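Local coordinates for Ice-binding protein isoform1a (Antarctomyces psychrotrophicus, PDB 7BWX) that binds to ice, apparently to specific water molecules in its prism planes, and has the right-handed beta-helix fold of the ice-binding protein family, at residues L114-A119 against I142-G147; L134-S139 against A161-Y166. The protein carries 1 engineered substitution. One frame throughout, in Å; residues are numbered along the deposited sequence.

Contact 1 of 2, residues L114-A119 against I142-G147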
# COMPACT_ATOMS: atom_id res chain seq x y z
N LEU A 114 -11.38 3.20 9.40
CA LEU A 114 -10.26 3.09 10.33
C LEU A 114 -9.62 4.46 10.48
O LEU A 114 -9.29 5.09 9.48
CB LEU A 114 -9.28 2.02 9.79
CG LEU A 114 -7.91 1.95 10.47
CD1 LEU A 114 -8.05 1.62 11.95
CD2 LEU A 114 -7.08 0.86 9.82
N THR A 115 -9.38 4.86 11.72
CA THR A 115 -8.80 6.16 12.07
C THR A 115 -7.40 5.94 12.58
O THR A 115 -7.24 5.16 13.49
CB THR A 115 -9.69 6.91 13.07
OG1 THR A 115 -11.00 7.03 12.51
CG2 THR A 115 -9.11 8.27 13.34
N LEU A 116 -6.44 6.63 12.00
CA LEU A 116 -5.05 6.65 12.46
C LEU A 116 -4.83 7.98 13.15
O LEU A 116 -4.87 9.02 12.49
CB LEU A 116 -4.14 6.43 11.27
CG LEU A 116 -4.46 5.14 10.53
CD1 LEU A 116 -3.56 5.03 9.31
CD2 LEU A 116 -4.28 3.93 11.44
N ASP A 117 -4.61 7.90 14.47
CA ASP A 117 -4.50 9.06 15.39
C ASP A 117 -3.05 9.35 15.67
O ASP A 117 -2.43 8.61 16.39
CB ASP A 117 -5.31 8.74 16.64
CG ASP A 117 -5.30 9.83 17.71
OD1 ASP A 117 -4.70 10.89 17.48
OD2 ASP A 117 -5.85 9.54 18.79
N GLY A 118 -2.53 10.42 15.11
CA GLY A 118 -1.16 10.87 15.35
C GLY A 118 -0.95 11.40 16.76
O GLY A 118 0.21 11.60 17.08
N ALA A 119 -2.01 11.64 17.55
CA ALA A 119 -1.87 12.10 18.96
C ALA A 119 -0.99 13.36 19.00
O ALA A 119 -0.22 13.49 19.93
CB ALA A 119 -1.27 10.98 19.79
N ILE A 142 -9.82 4.79 5.19
CA ILE A 142 -8.81 5.06 6.22
C ILE A 142 -8.63 6.56 6.31
O ILE A 142 -8.40 7.19 5.27
CB ILE A 142 -7.50 4.32 5.87
CG1 ILE A 142 -7.75 2.81 5.86
CG2 ILE A 142 -6.38 4.71 6.83
CD1 ILE A 142 -6.75 2.01 5.06
N ILE A 143 -8.69 7.11 7.50
CA ILE A 143 -8.56 8.57 7.71
C ILE A 143 -7.44 8.84 8.72
O ILE A 143 -7.08 7.94 9.55
CB ILE A 143 -9.91 9.18 8.16
CG1 ILE A 143 -10.36 8.69 9.53
CG2 ILE A 143 -10.97 8.94 7.11
CD1 ILE A 143 -11.63 9.39 9.99
N LEU A 144 -6.90 10.03 8.61
CA LEU A 144 -5.78 10.51 9.42
C LEU A 144 -6.28 11.61 10.36
O LEU A 144 -6.87 12.56 9.84
CB LEU A 144 -4.74 11.09 8.48
CG LEU A 144 -4.29 10.16 7.34
CD1 LEU A 144 -3.37 10.92 6.40
CD2 LEU A 144 -3.65 8.89 7.88
N THR A 145 -5.93 11.57 11.64
CA THR A 145 -6.27 12.68 12.57
C THR A 145 -5.02 13.09 13.35
O THR A 145 -4.06 12.30 13.44
CB THR A 145 -7.41 12.27 13.50
OG1 THR A 145 -6.91 11.19 14.30
CG2 THR A 145 -8.64 11.85 12.72
N ASN A 146 -5.05 14.31 13.91
CA ASN A 146 -4.10 14.75 14.94
C ASN A 146 -2.68 14.55 14.45
O ASN A 146 -1.86 14.07 15.24
CB ASN A 146 -4.35 13.99 16.24
CG ASN A 146 -5.72 14.27 16.79
OD1 ASN A 146 -6.28 15.32 16.49
ND2 ASN A 146 -6.30 13.36 17.56
N GLY A 147 -2.40 14.95 13.21
CA GLY A 147 -1.04 15.04 12.65
C GLY A 147 -0.56 13.76 11.94
O GLY A 147 0.62 13.75 11.46
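L116 reaches across to both neighbours on the strand beside it: its CD1 lies 3.8 Å from I142 CG2 and a little farther from L144 CD2. W126, F128 and V153 pack on L116 from within the fold, while L144, toward the strand end, is partly exposed. L114 and I142 continue this packed side, both touching W155. Between the faces the backbones are stitched in register, with I143 N giving a straight bond to L114 O (2.9 Å) and L116 N returning one to I143 O. These are parallel strands on successive coils of the right-handed beta-helix, running at 25° to each other. The outer face is the one partly open to solvent, though its contacts are no longer. There the methyls T115 CG2 and T145 CG2 meet at 3.7 Å, while T115 OG1 rests against the CG1 and CD1 of I143. Where the strands run out, polar groups take over. With CG anti to the backbone N (chi1 180°), D117 brings OD1 to N146 ND2 (2.9 Å) and to A119 N (2.8 Å), the latter closing an Asx turn. The two donors come from opposite faces of the carboxylate, each well out of its plane; seen from N146, OD1 lies close to the plane of the amide. With alanine in its place, the N146 amide would probably lose this acceptor and the turn at A119 would be held less firmly. G118 N still bonds to T145 O (2.9 Å).

Contact 2 of 2, residues L134-S139 against A161-Y166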
# COMPACT_ATOMS: atom_id res chain seq x y z
N LEU A 134 -5.12 -9.03 3.16
CA LEU A 134 -5.84 -7.79 3.51
C LEU A 134 -6.95 -7.67 2.48
O LEU A 134 -6.66 -7.64 1.28
CB LEU A 134 -4.91 -6.57 3.49
CG LEU A 134 -5.64 -5.22 3.56
CD1 LEU A 134 -6.30 -5.02 4.90
CD2 LEU A 134 -4.67 -4.09 3.31
N VAL A 135 -8.18 -7.59 2.94
CA VAL A 135 -9.34 -7.25 2.07
C VAL A 135 -10.02 -6.01 2.66
O VAL A 135 -10.43 -6.06 3.85
CB VAL A 135 -10.31 -8.41 1.98
CG1 VAL A 135 -11.56 -8.00 1.20
CG2 VAL A 135 -9.66 -9.64 1.36
N THR A 136 -10.14 -4.96 1.89
CA THR A 136 -10.94 -3.77 2.26
C THR A 136 -12.25 -3.89 1.52
O THR A 136 -12.29 -4.36 0.35
CB THR A 136 -10.14 -2.49 2.06
OG1 THR A 136 -10.06 -2.17 0.66
CG2 THR A 136 -8.77 -2.58 2.70
N TYR A 137 -13.35 -3.50 2.19
CA TYR A 137 -14.71 -3.64 1.63
C TYR A 137 -15.07 -2.37 0.86
O TYR A 137 -14.39 -1.34 0.97
CB TYR A 137 -15.67 -4.09 2.74
CG TYR A 137 -15.36 -5.52 3.11
CD1 TYR A 137 -15.65 -6.56 2.22
CD2 TYR A 137 -14.57 -5.83 4.20
CE1 TYR A 137 -15.30 -7.87 2.48
CE2 TYR A 137 -14.27 -7.14 4.52
CZ TYR A 137 -14.61 -8.17 3.64
OH TYR A 137 -14.24 -9.46 3.89
N ALA A 138 -16.14 -2.48 0.08
CA ALA A 138 -16.69 -1.41 -0.76
C ALA A 138 -16.91 -0.19 0.14
O ALA A 138 -17.40 -0.33 1.30
CB ALA A 138 -17.95 -1.87 -1.48
N SER A 139 -16.42 0.95 -0.32
CA SER A 139 -16.63 2.27 0.32
C SER A 139 -16.02 2.29 1.71
O SER A 139 -16.30 3.21 2.47
CB SER A 139 -18.09 2.63 0.35
OG SER A 139 -18.56 2.87 -0.98
N ALA A 161 -3.27 -8.41 -1.25
CA ALA A 161 -4.20 -7.35 -0.85
C ALA A 161 -5.28 -7.23 -1.93
O ALA A 161 -4.94 -7.17 -3.15
CB ALA A 161 -3.50 -6.04 -0.63
N THR A 162 -6.53 -7.10 -1.47
CA THR A 162 -7.69 -6.80 -2.32
C THR A 162 -8.29 -5.49 -1.79
O THR A 162 -8.79 -5.51 -0.63
CB THR A 162 -8.69 -7.96 -2.30
OG1 THR A 162 -8.05 -9.20 -2.54
CG2 THR A 162 -9.82 -7.74 -3.29
N LEU A 163 -8.24 -4.41 -2.58
CA LEU A 163 -8.80 -3.12 -2.13
C LEU A 163 -10.21 -3.00 -2.75
O LEU A 163 -10.37 -3.11 -3.98
CB LEU A 163 -7.85 -1.98 -2.49
CG LEU A 163 -6.40 -2.18 -2.06
CD1 LEU A 163 -5.59 -0.96 -2.40
CD2 LEU A 163 -6.32 -2.50 -0.57
N GLY A 164 -11.23 -2.80 -1.92
CA GLY A 164 -12.61 -2.95 -2.42
C GLY A 164 -13.06 -1.80 -3.32
O GLY A 164 -12.39 -0.72 -3.35
N THR A 165 -14.18 -1.97 -4.01
CA THR A 165 -14.72 -0.97 -4.97
C THR A 165 -15.05 0.33 -4.22
O THR A 165 -15.65 0.28 -3.12
CB THR A 165 -15.95 -1.50 -5.72
OG1 THR A 165 -16.89 -1.87 -4.72
CG2 THR A 165 -15.63 -2.71 -6.58
N TYR A 166 -14.49 1.43 -4.71
CA TYR A 166 -14.76 2.79 -4.21
C TYR A 166 -14.19 2.98 -2.81
O TYR A 166 -14.50 4.01 -2.19
CB TYR A 166 -16.26 3.08 -4.37
CG TYR A 166 -16.59 3.19 -5.83
CD1 TYR A 166 -16.06 4.26 -6.52
CD2 TYR A 166 -17.27 2.21 -6.52
CE1 TYR A 166 -16.29 4.42 -7.87
CE2 TYR A 166 -17.50 2.34 -7.88
CZ TYR A 166 -17.00 3.45 -8.55
OH TYR A 166 -17.13 3.69 -9.89
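L134 and V135 pair with A161 and T162 as parallel strands whose axes lie 4.7 Å apart and only 4° from parallel, T162 N bonding to L134 O (2.8 Å) and T136 N to T162 O. This is one step between neighbouring coils of the right-handed beta-helix, with each residue set beside its counterpart on the next turn. On the inner face L134 CB looks across at A161 CB, a light apolar contact, and V108 packs against L134 from the coil before. On the outer face V135 and T162 project in the same direction next to each other, with V135 CG2 4.1 Å from T162 CB. The other methyl, V135 CG1, sits over one face of the Y137 ring, displaced toward its rim. At the end of the strands T136 takes over from the backbone. Its OG1 lies between the backbone N and the carbonyl carbon (chi1 75°), which carries the hydroxyl over to accept from G164 N at 2.9 Å. A side-chain oxygen thus does the work of a main-chain carbonyl for a buried amide. The methyl T136 CG2 meanwhile touches L163 CD2, which belongs to a side chain that also packs on I187 and L191 inside the beta-helix. G164 lies so close to the neighbouring segment 134-139 that a CB there would collide with T136 O. Beyond it the loops stay paired: S139 N donates to T165 O in the carbonyl plane (3.0 Å), and A138 CB rests 3.4 Å from T165 OG1.

In the fold
Contacts 1 and 2 lie on different faces of the same beta-helix, their centres about 19 Å apart. Along the chain their segments alternate: 114-119, 134-139, 142-147, then 161-166. The chain therefore leaves one strand of contact 1, passes through the first strand of contact 2, returns to contact 1 and moves on to contact 2. Strands 113-117 and 141-145 belong to a three-stranded parallel sheet, with 141-145 bonding onward through I142 to H168 on the next coil, whereas 134-136 and 161-163 are inner strands of a six-stranded one. S139 leads almost directly into strand 141-145, so the two contacts share a corner of the coil. Each joins a pair of neighbouring coils, on two different faces of the solenoid.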